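Local structure of uncharacterized protein Rv2277c (Mycobacterium tuberculosis, 5VUG) at residues A[77-88]-A[99-108]. The protein probably hydrolyses phosphodiesters, as other members of the glycerophosphodiester phosphodiesterase family with a TIM-barrel fold do, though its own substrate is uncharacterised. Sequence-based numbering, arbitrary orientation.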
# COMPACT_ATOMS: atom_id res chain seq x y z
N VAL A 77 -31.77 20.43 -19.63
CA VAL A 77 -30.65 21.24 -20.10
C VAL A 77 -31.02 22.72 -20.13
O VAL A 77 -30.20 23.59 -19.84
CB VAL A 77 -30.13 20.72 -21.46
CG1 VAL A 77 -31.16 20.92 -22.55
CG2 VAL A 77 -28.81 21.41 -21.82
N GLN A 78 -32.27 23.03 -20.48
CA GLN A 78 -32.69 24.42 -20.49
C GLN A 78 -32.58 25.04 -19.10
O GLN A 78 -32.11 26.17 -18.95
CB GLN A 78 -34.12 24.55 -21.04
CG GLN A 78 -34.60 25.99 -21.16
CD GLN A 78 -35.95 26.10 -21.86
OE1 GLN A 78 -36.38 25.17 -22.55
NE2 GLN A 78 -36.61 27.24 -21.70
N GLN A 79 -32.95 24.28 -18.07
CA GLN A 79 -32.81 24.75 -16.70
C GLN A 79 -31.35 24.88 -16.29
O GLN A 79 -30.97 25.85 -15.62
CB GLN A 79 -33.55 23.82 -15.75
CG GLN A 79 -35.05 23.86 -15.95
CD GLN A 79 -35.79 22.75 -15.23
OE1 GLN A 79 -35.23 21.70 -14.94
NE2 GLN A 79 -37.06 22.99 -14.94
N LEU A 80 -30.51 23.91 -16.66
CA LEU A 80 -29.10 23.94 -16.28
C LEU A 80 -28.39 25.12 -16.90
O LEU A 80 -27.54 25.75 -16.26
CB LEU A 80 -28.42 22.64 -16.71
CG LEU A 80 -28.86 21.40 -15.93
CD1 LEU A 80 -28.55 20.13 -16.70
CD2 LEU A 80 -28.20 21.39 -14.58
N GLN A 81 -28.70 25.44 -18.16
CA GLN A 81 -28.01 26.53 -18.84
C GLN A 81 -28.41 27.90 -18.31
O GLN A 81 -27.76 28.90 -18.66
CB GLN A 81 -28.23 26.43 -20.36
CG GLN A 81 -27.50 25.26 -21.00
CD GLN A 81 -27.65 25.24 -22.50
OE1 GLN A 81 -28.71 24.90 -23.03
NE2 GLN A 81 -26.59 25.62 -23.21
N GLN A 82 -29.44 27.98 -17.47
CA GLN A 82 -29.76 29.21 -16.78
C GLN A 82 -28.97 29.39 -15.48
O GLN A 82 -28.96 30.50 -14.94
CB GLN A 82 -31.26 29.28 -16.49
CG GLN A 82 -32.11 29.42 -17.74
CD GLN A 82 -31.82 30.70 -18.49
OE1 GLN A 82 -31.36 30.67 -19.64
NE2 GLN A 82 -32.07 31.83 -17.85
N LEU A 83 -28.30 28.35 -14.99
CA LEU A 83 -27.55 28.45 -13.75
C LEU A 83 -26.18 29.07 -13.99
O LEU A 83 -25.55 28.83 -15.03
CB LEU A 83 -27.38 27.07 -13.10
CG LEU A 83 -28.68 26.35 -12.75
CD1 LEU A 83 -28.38 24.95 -12.18
CD2 LEU A 83 -29.52 27.18 -11.77
N ASN A 84 -25.72 29.86 -13.03
CA ASN A 84 -24.43 30.54 -13.10
C ASN A 84 -23.41 29.66 -12.39
O ASN A 84 -23.38 29.60 -11.16
CB ASN A 84 -24.56 31.91 -12.44
CG ASN A 84 -23.26 32.69 -12.47
OD1 ASN A 84 -22.24 32.21 -12.96
ND2 ASN A 84 -23.30 33.91 -11.94
N ALA A 85 -22.55 28.98 -13.16
CA ALA A 85 -21.50 28.11 -12.64
C ALA A 85 -20.28 28.89 -12.14
O ALA A 85 -19.26 28.27 -11.78
CB ALA A 85 -21.08 27.08 -13.69
N GLY A 86 -20.34 30.21 -12.14
CA GLY A 86 -19.34 31.04 -11.49
C GLY A 86 -19.78 31.56 -10.14
O GLY A 86 -19.11 32.42 -9.57
N TRP A 87 -20.89 31.03 -9.61
CA TRP A 87 -21.53 31.62 -8.44
C TRP A 87 -20.60 31.69 -7.24
O TRP A 87 -20.64 32.65 -6.46
CB TRP A 87 -22.75 30.78 -8.07
CG TRP A 87 -23.64 31.39 -7.05
CD1 TRP A 87 -23.78 31.02 -5.74
CD2 TRP A 87 -24.56 32.47 -7.26
NE1 TRP A 87 -24.72 31.81 -5.12
CE2 TRP A 87 -25.21 32.70 -6.04
CE3 TRP A 87 -24.89 33.25 -8.37
CZ2 TRP A 87 -26.18 33.69 -5.89
CZ3 TRP A 87 -25.84 34.23 -8.22
CH2 TRP A 87 -26.47 34.45 -6.99
N ASN A 88 -19.75 30.67 -7.06
CA ASN A 88 -18.90 30.55 -5.88
C ASN A 88 -17.42 30.69 -6.19
O ASN A 88 -16.59 30.48 -5.29
CB ASN A 88 -19.20 29.23 -5.17
CG ASN A 88 -20.55 29.25 -4.48
OD1 ASN A 88 -20.99 30.31 -3.99
ND2 ASN A 88 -21.23 28.10 -4.45
N TYR A 99 -17.86 36.57 -10.45
CA TYR A 99 -18.72 36.10 -11.53
C TYR A 99 -20.20 36.02 -11.15
O TYR A 99 -21.01 35.61 -11.98
CB TYR A 99 -18.20 34.78 -12.12
CG TYR A 99 -16.85 34.97 -12.78
CD1 TYR A 99 -16.76 35.47 -14.07
CD2 TYR A 99 -15.67 34.68 -12.10
CE1 TYR A 99 -15.53 35.66 -14.68
CE2 TYR A 99 -14.44 34.87 -12.70
CZ TYR A 99 -14.37 35.36 -13.99
OH TYR A 99 -13.14 35.56 -14.59
N ARG A 100 -20.57 36.43 -9.93
CA ARG A 100 -21.99 36.57 -9.63
C ARG A 100 -22.63 37.67 -10.46
O ARG A 100 -23.83 37.62 -10.74
CB ARG A 100 -22.21 36.85 -8.15
CG ARG A 100 -21.91 35.66 -7.31
CD ARG A 100 -22.62 35.68 -5.98
NE ARG A 100 -22.20 34.49 -5.26
CZ ARG A 100 -22.38 34.27 -3.97
NH1 ARG A 100 -22.99 35.18 -3.20
NH2 ARG A 100 -21.94 33.14 -3.45
N GLN A 101 -21.85 38.66 -10.87
CA GLN A 101 -22.35 39.75 -11.69
C GLN A 101 -22.01 39.59 -13.17
O GLN A 101 -22.48 40.39 -13.99
CB GLN A 101 -21.84 41.09 -11.17
CG GLN A 101 -21.45 41.09 -9.69
CD GLN A 101 -22.59 40.70 -8.77
OE1 GLN A 101 -23.77 40.79 -9.13
NE2 GLN A 101 -22.25 40.26 -7.56
N ARG A 102 -21.19 38.59 -13.53
CA ARG A 102 -20.83 38.31 -14.92
C ARG A 102 -20.91 36.79 -15.06
O ARG A 102 -19.90 36.09 -14.99
CB ARG A 102 -19.43 38.83 -15.26
CG ARG A 102 -19.03 38.64 -16.74
CD ARG A 102 -18.01 37.51 -16.92
NE ARG A 102 -17.62 37.31 -18.32
CZ ARG A 102 -18.04 36.31 -19.09
NH1 ARG A 102 -18.86 35.39 -18.60
NH2 ARG A 102 -17.63 36.23 -20.35
N ALA A 103 -22.13 36.29 -15.27
CA ALA A 103 -22.38 34.86 -15.17
C ALA A 103 -21.58 34.06 -16.19
O ALA A 103 -21.42 34.47 -17.35
CB ALA A 103 -23.87 34.56 -15.34
N THR A 104 -21.07 32.91 -15.74
CA THR A 104 -20.50 31.88 -16.60
C THR A 104 -21.40 30.66 -16.50
O THR A 104 -21.30 29.89 -15.53
CB THR A 104 -19.07 31.54 -16.15
OG1 THR A 104 -19.08 31.19 -14.75
CG2 THR A 104 -18.13 32.72 -16.34
N PRO A 105 -22.32 30.45 -17.44
CA PRO A 105 -23.33 29.40 -17.27
C PRO A 105 -22.75 28.00 -17.45
O PRO A 105 -21.67 27.81 -18.00
CB PRO A 105 -24.36 29.70 -18.37
CG PRO A 105 -23.62 30.49 -19.38
CD PRO A 105 -22.56 31.26 -18.64
N ILE A 106 -23.51 27.01 -16.99
CA ILE A 106 -23.20 25.62 -17.33
C ILE A 106 -23.28 25.44 -18.84
O ILE A 106 -24.34 25.70 -19.42
CB ILE A 106 -24.14 24.63 -16.63
CG1 ILE A 106 -23.98 24.69 -15.11
CG2 ILE A 106 -23.94 23.21 -17.18
CD1 ILE A 106 -25.00 23.82 -14.37
N PRO A 107 -22.22 24.96 -19.50
CA PRO A 107 -22.29 24.70 -20.94
C PRO A 107 -22.63 23.26 -21.27
O PRO A 107 -22.37 22.35 -20.46
CB PRO A 107 -20.86 25.01 -21.39
CG PRO A 107 -20.01 24.49 -20.20
CD PRO A 107 -20.86 24.74 -18.96
N THR A 108 -23.16 23.01 -22.46
CA THR A 108 -23.28 21.63 -22.90
C THR A 108 -21.91 21.13 -23.34
O THR A 108 -21.00 21.91 -23.66
CB THR A 108 -24.24 21.51 -24.09
OG1 THR A 108 -23.73 22.26 -25.21
CG2 THR A 108 -25.64 21.99 -23.72
O HOH W 1 -24.66 27.58 -21.45
O HOH W 2 -17.56 34.43 -8.60
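N84 and P105 form a single backbone bridge, their CA atoms 4.5 Å apart, flanked by two weak hydrogen bonds, from A85 N to T104 O and from I106 N to L83 O. The side chain of N84 shows how one asparagine can tie two irregular segments of one chain together. With CG anti to the backbone N (chi1 180°), its amide reaches across. OD1 accepts hydrogen bonds from T104 N (3.1 Å) and G86 N (2.9 Å), which come from opposite faces of its plane; the second makes an Asx turn. ND2 gives a nearly straight bond of 2.9 Å to Y99 O, which lies in the plane of the N84 amide, so both ends are gripped and its rotation is fixed, while A103 CB packs against CG.

Further along, the extended chain of R100 crosses the W87 indole. CD sits over the six-membered ring and the guanidinium lies flat over the five-membered one, planes 17° apart, a cation-pi stack. NE donates a hydrogen bond of 2.7 Å to W87 O, and NH2 another, of 3.0 Å, to N88 OD1, holding the guanidinium against the ring; N88 ND2 is hydrogen-bonded to T64 O. A water links G86 O to Y99 N.

Toward the helix, I106 CD1 packs 4.0 Å from L80 CD2, and I106 CG1 meets A85 CB. Beyond them V77 CG2 touches T108 CG2, just before helix 109-114. The contact thus closes the base of the 89-98 excursion and joins helix 77-80 to the approach to helix 109-114, with V77 and I106 resting on strand 54-56 and Y99 and T104 on helix 28-36.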